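Local coordinates for peroxisomal membrane protein PEX15 (Saccharomyces cerevisiae, PDB 5VXV) that serves as the peroxisomal docking factor that anchors PEX1 and PEX6, the AAA ATPase complex that extracts the receptor PEX5 from the membrane, at residues A[43-48]-A[68-73]; A[97-102]-A[150-155]; A[121-126]-A[160-165]; A[145-150]-A[197-202]. One frame throughout, in Å; residues are numbered along the deposited sequence. Where two conformers were deposited one is given.

Contact 1: residues A[43-48]-A[68-73]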
loop_
_atom_site.group_PDB
_atom_site.type_symbol
_atom_site.label_atom_id
_atom_site.label_comp_id
_atom_site.label_asym_id
_atom_site.label_seq_id
_atom_site.Cartn_x
_atom_site.Cartn_y
_atom_site.Cartn_z
ATOM N N ASP A 43 -14.036 -0.214 -2.926
ATOM C CA ASP A 43 -13.161 -1.233 -3.495
ATOM C C ASP A 43 -12.708 -0.849 -4.900
ATOM O O ASP A 43 -11.531 -1.005 -5.243
ATOM C CB ASP A 43 -13.881 -2.582 -3.507
ATOM C CG ASP A 43 -12.931 -3.757 -3.380
ATOM O OD1 ASP A 43 -12.026 -3.710 -2.517
ATOM O OD2 ASP A 43 -13.093 -4.736 -4.137
ATOM N N LEU A 44 -13.626 -0.345 -5.729
ATOM C CA LEU A 44 -13.249 0.088 -7.072
ATOM C C LEU A 44 -12.264 1.246 -7.013
ATOM O O LEU A 44 -11.257 1.262 -7.729
ATOM C CB LEU A 44 -14.493 0.489 -7.869
ATOM C CG LEU A 44 -14.212 1.146 -9.228
ATOM C CD1 LEU A 44 -13.417 0.217 -10.135
ATOM C CD2 LEU A 44 -15.505 1.575 -9.904
ATOM N N PHE A 45 -12.548 2.236 -6.168
ATOM C CA PHE A 45 -11.682 3.404 -6.072
ATOM C C PHE A 45 -10.250 3.003 -5.736
ATOM O O PHE A 45 -9.298 3.455 -6.382
ATOM C CB PHE A 45 -12.233 4.369 -5.025
ATOM C CG PHE A 45 -11.347 5.548 -4.771
ATOM C CD1 PHE A 45 -11.232 6.555 -5.714
ATOM C CD2 PHE A 45 -10.628 5.651 -3.592
ATOM C CE1 PHE A 45 -10.420 7.642 -5.487
ATOM C CE2 PHE A 45 -9.814 6.739 -3.357
ATOM C CZ PHE A 45 -9.708 7.735 -4.304
ATOM N N VAL A 46 -10.077 2.147 -4.726
ATOM C CA VAL A 46 -8.734 1.733 -4.323
ATOM C C VAL A 46 -8.056 0.951 -5.441
ATOM O O VAL A 46 -6.866 1.143 -5.721
ATOM C CB VAL A 46 -8.802 0.917 -3.018
ATOM C CG1 VAL A 46 -7.428 0.368 -2.646
ATOM C CG2 VAL A 46 -9.340 1.778 -1.888
ATOM N N SER A 47 -8.795 0.057 -6.101
ATOM C CA SER A 47 -8.202 -0.738 -7.171
ATOM C C SER A 47 -7.777 0.138 -8.342
ATOM O O SER A 47 -6.711 -0.080 -8.932
ATOM C CB SER A 47 -9.184 -1.813 -7.635
ATOM O OG SER A 47 -9.319 -2.826 -6.655
ATOM N N ALA A 48 -8.596 1.130 -8.696
ATOM C CA ALA A 48 -8.245 2.021 -9.796
ATOM C C ALA A 48 -7.029 2.868 -9.445
ATOM O O ALA A 48 -6.102 3.010 -10.252
ATOM C CB ALA A 48 -9.439 2.906 -10.156
ATOM N N ASN A 68 -7.312 13.639 -0.533
ATOM C CA ASN A 68 -8.013 13.630 0.746
ATOM C C ASN A 68 -8.112 12.221 1.315
ATOM O O ASN A 68 -8.121 12.046 2.539
ATOM C CB ASN A 68 -9.405 14.237 0.584
ATOM C CG ASN A 68 -9.909 14.884 1.856
ATOM N N ILE A 69 -8.175 11.206 0.451
ATOM C CA ILE A 69 -8.329 9.836 0.932
ATOM C C ILE A 69 -6.993 9.230 1.353
ATOM O O ILE A 69 -6.962 8.351 2.223
ATOM C CB ILE A 69 -9.006 8.965 -0.143
ATOM C CG1 ILE A 69 -10.354 9.562 -0.565
ATOM C CG2 ILE A 69 -9.192 7.535 0.357
ATOM C CD1 ILE A 69 -11.348 9.761 0.570
ATOM N N PHE A 70 -5.878 9.662 0.756
ATOM C CA PHE A 70 -4.593 8.998 0.965
ATOM C C PHE A 70 -3.541 9.890 1.618
ATOM O O PHE A 70 -2.380 9.476 1.724
ATOM C CB PHE A 70 -4.055 8.456 -0.363
ATOM C CG PHE A 70 -4.951 7.433 -1.005
ATOM C CD1 PHE A 70 -5.279 6.263 -0.337
ATOM C CD2 PHE A 70 -5.455 7.636 -2.273
ATOM C CE1 PHE A 70 -6.099 5.322 -0.921
ATOM C CE2 PHE A 70 -6.279 6.700 -2.864
ATOM C CZ PHE A 70 -6.600 5.538 -2.186
ATOM N N THR A 71 -3.906 11.093 2.055
ATOM C CA THR A 71 -3.017 11.934 2.848
ATOM C C THR A 71 -3.243 11.595 4.317
ATOM O O THR A 71 -4.365 11.716 4.821
ATOM C CB THR A 71 -3.270 13.416 2.570
ATOM O OG1 THR A 71 -3.002 13.695 1.192
ATOM C CG2 THR A 71 -2.371 14.299 3.431
ATOM N N LEU A 72 -2.170 11.188 5.001
ATOM C CA LEU A 72 -2.308 10.387 6.215
ATOM C C LEU A 72 -3.067 11.107 7.322
ATOM O O LEU A 72 -3.768 10.455 8.106
ATOM C CB LEU A 72 -0.926 9.962 6.716
ATOM C CG LEU A 72 -0.132 9.050 5.779
ATOM C CD1 LEU A 72 1.241 8.751 6.364
ATOM C CD2 LEU A 72 -0.889 7.755 5.504
ATOM N N ASP A 73 -2.951 12.429 7.418
ATOM C CA ASP A 73 -3.498 13.151 8.559
ATOM C C ASP A 73 -4.826 13.842 8.268
ATOM O O ASP A 73 -5.296 14.616 9.107
ATOM C CB ASP A 73 -2.482 14.175 9.072
ATOM C CG ASP A 73 -1.995 15.112 7.986
ATOM O OD1 ASP A 73 -2.573 15.101 6.880
ATOM O OD2 ASP A 73 -1.034 15.868 8.246
#

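Contact 2: residues A[97-102]-A[150-155]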
loop_
_atom_site.group_PDB
_atom_site.type_symbol
_atom_site.label_atom_id
_atom_site.label_comp_id
_atom_site.label_asym_id
_atom_site.label_seq_id
_atom_site.Cartn_x
_atom_site.Cartn_y
_atom_site.Cartn_z
ATOM N N PHE A 97 -4.043 -0.017 -0.439
ATOM C CA PHE A 97 -4.198 1.265 0.238
ATOM C C PHE A 97 -2.844 1.847 0.627
ATOM O O PHE A 97 -2.571 3.029 0.385
ATOM C CB PHE A 97 -5.091 1.100 1.468
ATOM C CG PHE A 97 -5.204 2.345 2.299
ATOM C CD1 PHE A 97 -6.149 3.314 1.999
ATOM C CD2 PHE A 97 -4.358 2.552 3.376
ATOM C CE1 PHE A 97 -6.244 4.463 2.760
ATOM C CE2 PHE A 97 -4.451 3.699 4.141
ATOM C CZ PHE A 97 -5.395 4.655 3.831
ATOM N N PHE A 98 -1.977 1.031 1.232
ATOM C CA PHE A 98 -0.657 1.526 1.610
ATOM C C PHE A 98 0.120 2.000 0.386
ATOM O O PHE A 98 0.792 3.037 0.431
ATOM C CB PHE A 98 0.126 0.447 2.366
ATOM C CG PHE A 98 -0.341 0.222 3.786
ATOM C CD1 PHE A 98 -0.700 1.289 4.596
ATOM C CD2 PHE A 98 -0.419 -1.059 4.310
ATOM C CE1 PHE A 98 -1.123 1.082 5.897
ATOM C CE2 PHE A 98 -0.842 -1.270 5.613
ATOM C CZ PHE A 98 -1.195 -0.196 6.404
ATOM N N ARG A 99 0.029 1.268 -0.726
ATOM C CA ARG A 99 0.731 1.695 -1.934
ATOM C C ARG A 99 0.203 3.039 -2.426
ATOM O O ARG A 99 0.966 3.857 -2.953
ATOM C CB ARG A 99 0.609 0.633 -3.025
ATOM C CG ARG A 99 1.460 -0.603 -2.775
ATOM C CD ARG A 99 1.650 -1.426 -4.045
ATOM N NE ARG A 99 0.409 -2.056 -4.489
ATOM C CZ ARG A 99 0.033 -3.296 -4.187
ATOM N NH1 ARG A 99 0.798 -4.074 -3.431
ATOM N NH2 ARG A 99 -1.117 -3.763 -4.647
ATOM N N CYS A 100 -1.099 3.288 -2.261
ATOM C CA CYS A 100 -1.660 4.576 -2.659
ATOM C C CYS A 100 -1.146 5.701 -1.768
ATOM O O CYS A 100 -0.852 6.799 -2.256
ATOM C CB CYS A 100 -3.187 4.518 -2.629
ATOM S SG CYS A 100 -3.903 3.483 -3.927
ATOM N N CYS A 101 -1.027 5.453 -0.461
ATOM C CA CYS A 101 -0.433 6.451 0.425
ATOM C C CYS A 101 1.005 6.748 0.018
ATOM O O CYS A 101 1.440 7.905 0.033
ATOM C CB CYS A 101 -0.483 5.969 1.874
ATOM S SG CYS A 101 -2.148 5.777 2.550
ATOM N N ILE A 102 1.753 5.709 -0.353
ATOM C CA ILE A 102 3.133 5.886 -0.790
ATOM C C ILE A 102 3.187 6.741 -2.051
ATOM O O ILE A 102 4.060 7.601 -2.200
ATOM C CB ILE A 102 3.788 4.508 -1.003
ATOM C CG1 ILE A 102 3.968 3.800 0.343
ATOM C CG2 ILE A 102 5.128 4.635 -1.727
ATOM C CD1 ILE A 102 4.224 2.313 0.230
ATOM N N ILE A 150 5.083 -6.980 4.062
ATOM C CA ILE A 150 6.425 -6.709 4.563
ATOM C C ILE A 150 7.308 -6.174 3.444
ATOM O O ILE A 150 8.144 -5.290 3.663
ATOM C CB ILE A 150 7.030 -7.969 5.209
ATOM C CG1 ILE A 150 6.109 -8.510 6.310
ATOM C CG2 ILE A 150 8.410 -7.660 5.782
ATOM C CD1 ILE A 150 5.798 -7.523 7.423
ATOM N N GLU A 151 7.125 -6.678 2.224
ATOM C CA GLU A 151 7.971 -6.225 1.128
ATOM C C GLU A 151 7.617 -4.805 0.694
ATOM O O GLU A 151 8.496 -4.066 0.239
ATOM C CB GLU A 151 7.891 -7.223 -0.029
ATOM C CG GLU A 151 8.578 -8.543 0.326
ATOM C CD GLU A 151 8.785 -9.465 -0.856
ATOM O OE1 GLU A 151 8.305 -9.141 -1.963
ATOM O OE2 GLU A 151 9.432 -10.521 -0.671
ATOM N N ILE A 152 6.359 -4.383 0.859
ATOM C CA ILE A 152 6.039 -2.966 0.683
ATOM C C ILE A 152 6.817 -2.131 1.690
ATOM O O ILE A 152 7.456 -1.132 1.341
ATOM C CB ILE A 152 4.524 -2.724 0.818
ATOM C CG1 ILE A 152 3.763 -3.363 -0.343
ATOM C CG2 ILE A 152 4.224 -1.221 0.862
ATOM C CD1 ILE A 152 2.260 -3.414 -0.131
ATOM N N PHE A 153 6.766 -2.528 2.961
ATOM C CA PHE A 153 7.458 -1.781 4.004
ATOM C C PHE A 153 8.941 -1.642 3.681
ATOM O O PHE A 153 9.503 -0.544 3.754
ATOM C CB PHE A 153 7.255 -2.475 5.353
ATOM C CG PHE A 153 7.845 -1.729 6.518
ATOM C CD1 PHE A 153 9.157 -1.943 6.900
ATOM C CD2 PHE A 153 7.081 -0.822 7.235
ATOM C CE1 PHE A 153 9.703 -1.261 7.971
ATOM C CE2 PHE A 153 7.623 -0.137 8.308
ATOM C CZ PHE A 153 8.934 -0.356 8.674
ATOM N N ILE A 154 9.590 -2.744 3.306
ATOM C CA ILE A 154 11.034 -2.714 3.086
ATOM C C ILE A 154 11.368 -2.012 1.773
ATOM O O ILE A 154 12.175 -1.075 1.742
ATOM C CB ILE A 154 11.610 -4.141 3.128
ATOM C CG1 ILE A 154 11.450 -4.720 4.537
ATOM C CG2 ILE A 154 13.081 -4.140 2.714
ATOM C CD1 ILE A 154 11.879 -6.168 4.681
ATOM N N PHE A 155 10.761 -2.451 0.667
ATOM C CA PHE A 155 11.220 -1.995 -0.642
ATOM C C PHE A 155 10.631 -0.641 -1.025
ATOM O O PHE A 155 11.304 0.164 -1.676
ATOM C CB PHE A 155 10.885 -3.038 -1.710
ATOM C CG PHE A 155 11.608 -4.344 -1.529
ATOM C CD1 PHE A 155 12.982 -4.372 -1.361
ATOM C CD2 PHE A 155 10.914 -5.541 -1.519
ATOM C CE1 PHE A 155 13.651 -5.570 -1.188
ATOM C CE2 PHE A 155 11.575 -6.739 -1.345
ATOM C CZ PHE A 155 12.945 -6.755 -1.178
#

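Contact 3: residues A[121-126]-A[160-165]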
loop_
_atom_site.group_PDB
_atom_site.type_symbol
_atom_site.label_atom_id
_atom_site.label_comp_id
_atom_site.label_asym_id
_atom_site.label_seq_id
_atom_site.Cartn_x
_atom_site.Cartn_y
_atom_site.Cartn_z
ATOM N N GLU A 121 5.651 8.941 9.501
ATOM C CA GLU A 121 4.285 8.659 9.933
ATOM C C GLU A 121 3.786 7.347 9.346
ATOM O O GLU A 121 3.155 6.544 10.044
ATOM C CB GLU A 121 3.353 9.801 9.529
ATOM C CG GLU A 121 3.560 11.092 10.299
ATOM C CD GLU A 121 2.537 12.153 9.931
ATOM O OE1 GLU A 121 1.440 11.785 9.452
ATOM O OE2 GLU A 121 2.831 13.352 10.118
ATOM N N LEU A 122 4.053 7.115 8.060
ATOM C CA LEU A 122 3.620 5.875 7.427
ATOM C C LEU A 122 4.314 4.670 8.044
ATOM O O LEU A 122 3.695 3.617 8.231
ATOM C CB LEU A 122 3.892 5.936 5.925
ATOM C CG LEU A 122 3.517 4.686 5.127
ATOM C CD1 LEU A 122 2.017 4.423 5.197
ATOM C CD2 LEU A 122 3.974 4.829 3.688
ATOM N N GLU A 123 5.607 4.797 8.351
ATOM C CA GLU A 123 6.327 3.698 8.983
ATOM C C GLU A 123 5.631 3.258 10.264
ATOM O O GLU A 123 5.424 2.060 10.495
ATOM C CB GLU A 123 7.770 4.112 9.270
ATOM C CG GLU A 123 8.651 4.199 8.034
ATOM C CD GLU A 123 10.024 4.766 8.336
ATOM O OE1 GLU A 123 10.221 5.312 9.443
ATOM O OE2 GLU A 123 10.908 4.666 7.462
ATOM N N SER A 124 5.250 4.219 11.108
ATOM C CA SER A 124 4.569 3.889 12.355
ATOM C C SER A 124 3.215 3.244 12.089
ATOM O O SER A 124 2.862 2.244 12.723
ATOM C CB SER A 124 4.402 5.145 13.211
ATOM O OG SER A 124 5.661 5.646 13.624
ATOM N N ILE A 125 2.443 3.810 11.160
ATOM C CA ILE A 125 1.135 3.247 10.833
ATOM C C ILE A 125 1.281 1.800 10.382
ATOM O O ILE A 125 0.538 0.912 10.823
ATOM C CB ILE A 125 0.438 4.109 9.764
ATOM C CG1 ILE A 125 -0.042 5.423 10.387
ATOM C CG2 ILE A 125 -0.737 3.362 9.129
ATOM C CD1 ILE A 125 -0.464 6.472 9.379
HETATM N N MSE A 126 2.234 1.538 9.497
HETATM C CA MSE A 126 2.392 0.206 8.936
HETATM C C MSE A 126 2.936 -0.791 9.962
HETATM O O MSE A 126 2.448 -1.918 10.046
HETATM C CB MSE A 126 3.302 0.251 7.710
HETATM C CG MSE A 126 2.661 0.945 6.520
HETATM SE SE MSE A 126 3.703 0.750 4.889
HETATM C CE MSE A 126 3.367 -1.133 4.516
ATOM N N LYS A 160 12.724 2.952 -1.130
ATOM C CA LYS A 160 12.388 3.949 -2.142
ATOM C C LYS A 160 12.126 5.322 -1.526
ATOM O O LYS A 160 12.722 6.321 -1.946
ATOM C CB LYS A 160 11.178 3.487 -2.955
ATOM C CG LYS A 160 10.811 4.436 -4.083
ATOM N N LEU A 161 11.226 5.403 -0.542
ATOM C CA LEU A 161 10.848 6.718 -0.026
ATOM C C LEU A 161 12.014 7.411 0.670
ATOM O O LEU A 161 12.075 8.645 0.688
ATOM C CB LEU A 161 9.654 6.600 0.925
ATOM C CG LEU A 161 8.278 6.373 0.279
ATOM C CD1 LEU A 161 7.195 6.327 1.348
ATOM C CD2 LEU A 161 7.945 7.443 -0.757
ATOM N N HIS A 162 12.946 6.651 1.239
ATOM C CA HIS A 162 14.133 7.233 1.856
ATOM C C HIS A 162 15.316 7.328 0.899
ATOM O O HIS A 162 16.356 7.875 1.279
ATOM C CB HIS A 162 14.552 6.421 3.087
ATOM C CG HIS A 162 13.644 6.587 4.265
ATOM N ND1 HIS A 162 13.393 7.812 4.844
ATOM C CD2 HIS A 162 12.937 5.681 4.982
ATOM C CE1 HIS A 162 12.566 7.654 5.863
ATOM N NE2 HIS A 162 12.277 6.370 5.970
ATOM N N HIS A 163 15.188 6.816 -0.326
ATOM C CA HIS A 163 16.286 6.830 -1.292
ATOM C C HIS A 163 17.521 6.143 -0.711
ATOM O O HIS A 163 18.639 6.660 -0.776
ATOM C CB HIS A 163 16.619 8.260 -1.724
ATOM C CG HIS A 163 15.416 9.104 -2.010
ATOM N ND1 HIS A 163 14.730 9.045 -3.204
ATOM C CD2 HIS A 163 14.782 10.035 -1.257
ATOM C CE1 HIS A 163 13.724 9.900 -3.173
ATOM N NE2 HIS A 163 13.732 10.513 -2.003
ATOM N N LYS A 164 17.313 4.937 -0.174
ATOM C CA LYS A 164 18.330 4.195 0.563
ATOM C C LYS A 164 18.497 2.800 -0.028
ATOM O O LYS A 164 17.513 2.151 -0.392
ATOM C CB LYS A 164 17.945 4.104 2.045
ATOM C CG LYS A 164 18.955 3.402 2.932
ATOM C CD LYS A 164 18.602 3.588 4.401
ATOM C CE LYS A 164 19.613 2.913 5.311
ATOM N N LYS A 165 19.746 2.335 -0.103
ATOM C CA LYS A 165 20.036 1.065 -0.750
ATOM C C LYS A 165 19.448 -0.099 0.051
ATOM O O LYS A 165 19.393 -0.052 1.283
ATOM C CB LYS A 165 21.543 0.878 -0.906
#

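Contact 4: residues A[145-150]-A[197-202]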
loop_
_atom_site.group_PDB
_atom_site.type_symbol
_atom_site.label_atom_id
_atom_site.label_comp_id
_atom_site.label_asym_id
_atom_site.label_seq_id
_atom_site.Cartn_x
_atom_site.Cartn_y
_atom_site.Cartn_z
ATOM N N GLY A 145 -0.336 -12.496 1.191
ATOM C CA GLY A 145 -0.596 -11.098 1.492
ATOM C C GLY A 145 0.367 -10.537 2.519
ATOM O O GLY A 145 0.771 -9.373 2.435
ATOM N N LEU A 146 0.750 -11.356 3.503
ATOM C CA LEU A 146 1.674 -10.891 4.534
ATOM C C LEU A 146 3.075 -10.695 3.969
ATOM O O LEU A 146 3.734 -9.696 4.277
ATOM C CB LEU A 146 1.691 -11.872 5.708
ATOM C CG LEU A 146 2.620 -11.515 6.871
ATOM C CD1 LEU A 146 2.365 -10.102 7.378
ATOM C CD2 LEU A 146 2.454 -12.520 8.000
ATOM N N GLN A 147 3.547 -11.622 3.129
ATOM C CA GLN A 147 4.813 -11.401 2.436
ATOM C C GLN A 147 4.785 -10.079 1.679
ATOM O O GLN A 147 5.728 -9.287 1.756
ATOM C CB GLN A 147 5.119 -12.551 1.471
ATOM C CG GLN A 147 6.445 -12.357 0.728
ATOM C CD GLN A 147 6.683 -13.376 -0.369
ATOM O OE1 GLN A 147 5.846 -14.236 -0.634
ATOM N NE2 GLN A 147 7.834 -13.272 -1.023
ATOM N N GLU A 148 3.700 -9.825 0.943
ATOM C CA GLU A 148 3.608 -8.587 0.173
ATOM C C GLU A 148 3.649 -7.370 1.086
ATOM O O GLU A 148 4.298 -6.366 0.768
ATOM C CB GLU A 148 2.330 -8.581 -0.670
ATOM C CG GLU A 148 2.190 -7.350 -1.567
ATOM C CD GLU A 148 0.945 -7.381 -2.438
ATOM O OE1 GLU A 148 -0.175 -7.313 -1.894
ATOM O OE2 GLU A 148 1.090 -7.475 -3.675
ATOM N N LEU A 149 2.954 -7.439 2.222
ATOM C CA LEU A 149 2.915 -6.315 3.153
ATOM C C LEU A 149 4.313 -5.971 3.655
ATOM O O LEU A 149 4.707 -4.797 3.682
ATOM C CB LEU A 149 1.983 -6.648 4.320
ATOM C CG LEU A 149 1.939 -5.649 5.478
ATOM C CD1 LEU A 149 1.463 -4.284 5.002
ATOM C CD2 LEU A 149 1.051 -6.179 6.590
ATOM N N ILE A 150 5.083 -6.980 4.062
ATOM C CA ILE A 150 6.425 -6.709 4.563
ATOM C C ILE A 150 7.308 -6.174 3.444
ATOM O O ILE A 150 8.144 -5.290 3.663
ATOM C CB ILE A 150 7.030 -7.969 5.209
ATOM C CG1 ILE A 150 6.109 -8.510 6.310
ATOM C CG2 ILE A 150 8.410 -7.660 5.782
ATOM C CD1 ILE A 150 5.798 -7.523 7.423
ATOM N N GLU A 197 9.912 -15.604 5.972
ATOM C CA GLU A 197 11.204 -14.988 6.247
ATOM C C GLU A 197 12.221 -15.358 5.176
ATOM O O GLU A 197 12.944 -14.493 4.669
ATOM C CB GLU A 197 11.711 -15.399 7.628
ATOM C CG GLU A 197 13.092 -14.835 7.942
ATOM C CD GLU A 197 13.434 -14.893 9.414
ATOM O OE1 GLU A 197 14.347 -15.662 9.785
ATOM O OE2 GLU A 197 12.788 -14.172 10.202
ATOM N N ASP A 198 12.295 -16.646 4.825
ATOM C CA ASP A 198 13.194 -17.078 3.758
ATOM C C ASP A 198 12.935 -16.288 2.481
ATOM O O ASP A 198 13.868 -15.791 1.840
ATOM C CB ASP A 198 13.028 -18.576 3.492
ATOM C CG ASP A 198 13.386 -19.437 4.690
ATOM O OD1 ASP A 198 14.202 -18.997 5.529
ATOM O OD2 ASP A 198 12.851 -20.566 4.784
ATOM N N ALA A 199 11.663 -16.158 2.103
ATOM C CA ALA A 199 11.324 -15.498 0.847
ATOM C C ALA A 199 11.695 -14.021 0.875
ATOM O O ALA A 199 12.217 -13.491 -0.113
ATOM C CB ALA A 199 9.834 -15.670 0.557
ATOM N N ILE A 200 11.429 -13.336 1.990
ATOM C CA ILE A 200 11.745 -11.913 2.082
ATOM C C ILE A 200 13.248 -11.698 1.962
ATOM O O ILE A 200 13.712 -10.809 1.238
ATOM C CB ILE A 200 11.191 -11.325 3.392
ATOM C CG1 ILE A 200 9.662 -11.329 3.357
ATOM C CG2 ILE A 200 11.711 -9.905 3.621
ATOM C CD1 ILE A 200 9.016 -11.027 4.688
ATOM N N LEU A 201 14.036 -12.501 2.680
ATOM C CA LEU A 201 15.485 -12.347 2.611
ATOM C C LEU A 201 16.000 -12.624 1.203
ATOM O O LEU A 201 16.910 -11.938 0.723
ATOM C CB LEU A 201 16.159 -13.263 3.632
ATOM C CG LEU A 201 15.886 -12.888 5.091
ATOM C CD1 LEU A 201 16.263 -14.028 6.023
ATOM C CD2 LEU A 201 16.637 -11.618 5.472
ATOM N N ASN A 202 15.422 -13.617 0.522
ATOM C CA ASN A 202 15.797 -13.876 -0.865
ATOM C C ASN A 202 15.434 -12.695 -1.756
ATOM O O ASN A 202 16.214 -12.303 -2.635
ATOM C CB ASN A 202 15.122 -15.153 -1.364
ATOM C CG ASN A 202 15.521 -15.505 -2.784
ATOM O OD1 ASN A 202 16.659 -15.901 -3.039
ATOM N ND2 ASN A 202 14.584 -15.371 -3.715
#

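Contact 1: residues A[43-48]-A[68-73]
Phe45 meets Ile69 and Phe70, and these three buried side chains make the contact. With chi1 at 175°, CG of Phe45 lies opposite the backbone N, and the ring points from helix 39-51 toward the end of helix 60-70. Its CE2 corner does most of the touching. Phe45 CE2 lies 3.6 Å from Phe70 CE2, and the two rings arrive from opposite directions. Their planes are almost parallel, at 3°, but the ring centroids of Phe45 and Phe70 are 5.6 Å apart. The rings therefore meet at their outer carbons and barely overlap. The same CE2 of Phe45 reaches Ile69, with CG2 at 3.8 Å. Within its own segment, Ile69 CG2 sits over the centre of the Phe70 ring, 4.0 Å above its plane, and so backs one face of it. The two helices belong to the N-terminal half of an all-helical domain, predicted to be cytoplasmic. Here an aromatic and aliphatic seam joins helix 39-51 to the last turn of helix 60-70. Phe35, Leu21 and Met24 pack further round Phe45. One residue on, Val46 touches Ile84 of helix 75-86 and Lys96 of helix 91-108.

Contact 2: residues A[97-102]-A[150-155]
Ile152 sends two branches across to helix 91-108, one to Ile102 and one to Arg99. Its CG2 meets the CD1 methyl of Ile102 at 3.6 Å. This is a purely apolar touch between two buried isoleucines whose side chains cross at a slant. The other branch ends in CD1 of Ile152, which lies 3.7 Å from NH1 of Arg99 and 3.9 Å from its CG. One methyl is thus held against both the aliphatic base and the charged end of the arginine. That is possible because the arginine chain bends at chi3 (-68°), which turns the guanidinium back near the isoleucine. The two side chains cross at about a right angle. Ile152 carries the largest share of the contact, and the closest CA pair, Arg99 and Ile152, is 7.5 Å apart.

The two segments run in broadly the same direction. Helix 112-136, which comes between these helices in the chain, runs roughly the other way and packs against both. This is the centre of the all-helical domain. Helix 143-161 has a wider pi-type turn at 152-155, beginning at the residue that makes the contact.

Further out, Met126 of helix 112-136 touches both Phe98 and Ile152, and Leu122 touches Ile102. The guanidinium has polar partners of its own: Arg99 NH2 forms a salt bridge with Asp50 OD2, and NH1 has a long, weak ion pair with Glu148 OE2. Gln156, one turn on from Ile152, touches both Arg99 and Ile102.

Contact 3: residues A[121-126]-A[160-165]
Glu123 and His162 form the polar part of the contact. NE2 of His162 donates a hydrogen bond to OE2 of Glu123, with an N-to-O distance of 2.6 Å and an N-H...O angle of 154°. The oxygen lies in the plane of the imidazole, but the histidine comes to the carboxylate from 40° above its plane. The glutamate chain is extended beyond CG, so it spans the gap between the helices.

Two charged partners outside these segments extend the network. Lys158 makes a salt bridge to the same OE2, and Glu116 OE2 is hydrogen-bonded to ND1 of His162. With a carboxylate at each ring nitrogen, the doubly protonated histidine is probably favoured. An alanine in place of Glu123 would remove the carboxylate, and this is likely to leave His162 NE2 and the charge of Lys158 without this mate.

The apolar part is looser. Leu122 CD2 and Leu161 CD1 are 4.3 Å apart, and both residues are buried against helix 91-108.

His163, at positive phi, ends helix 143-161 in a Schellman motif. The arrangement is a histidine-carboxylate hydrogen bond next to a helix C-terminus, tying that end to the middle of helix 112-136.

Contact 4: residues A[145-150]-A[197-202]
A pair of roughly parallel helices, 143-161 and the C-terminal helix 196-217, meets here through Gln147 and Ile150 on one side and Ala199 and Ile200 on the other. The axes of the two short segments pass 10.3 Å apart and cross at -37°. The nearest CA atoms, those of Gln147 and Ile200, are 7.0 Å apart.

Ile200 supplies the apolar half. Its CD1 methyl reaches across to Ile150, 3.6 Å from CG2 and 3.7 Å from CB. It therefore rests on the branch point of the other isoleucine. The two side chains cross at about a right angle. Ile150 CD1 is folded away from this meeting (chi2 -58°), and its side chain also touches Ile130 of helix 112-136.

Gln147 supplies the other half. Its CG is anti to the backbone N and the chain is extended beyond, which carries the amide over to helix 196-217. There NE2 lies 3.5 Å from the CB of Ala199 and CD lies 4.0 Å from it. Ala199 offers only a methyl here, which probably lets the amide come this close. Lower down the same chain, Gln147 CG passes 4.3 Å from Ile200 CG1. The amide is held by a hydrogen bond from its NE2 to Glu151 OE2, one turn on. That same oxygen is also bonded to Ser203 OG, so the carboxylate links the two helices.

Leu185 and Tyr171, from the helices between these two in the chain, pack on Ile200. The arrangement is that of two near-parallel neighbours in an all-helical domain, with buried isoleucines inside and a partly exposed glutamine-alanine contact beside them.

How the contacts relate
The four contacts run across the helical domain. Contact 1 joins helices 39-51 and 60-70 and closes before the others open. Contacts 2, 3 and 4 all use helix 143-161 and interleave along the chain. It is joined to helix 91-108 in contact 2, to 112-136 in contact 3 and to 196-217 in contact 4. The centre of contact 2 lies about 4 Å from the chain centre, about 8 Å from the centre of contact 3 and about 13 Å from those of contacts 1 and 4. Contacts 1 and 4 lie on opposite sides of the chain's centre, about 24 Å apart between centres. Phe70 packs on Phe97 and Cys100, so this piece of PEX15, predicted to be cytoplasmic, packs as one continuous helical domain.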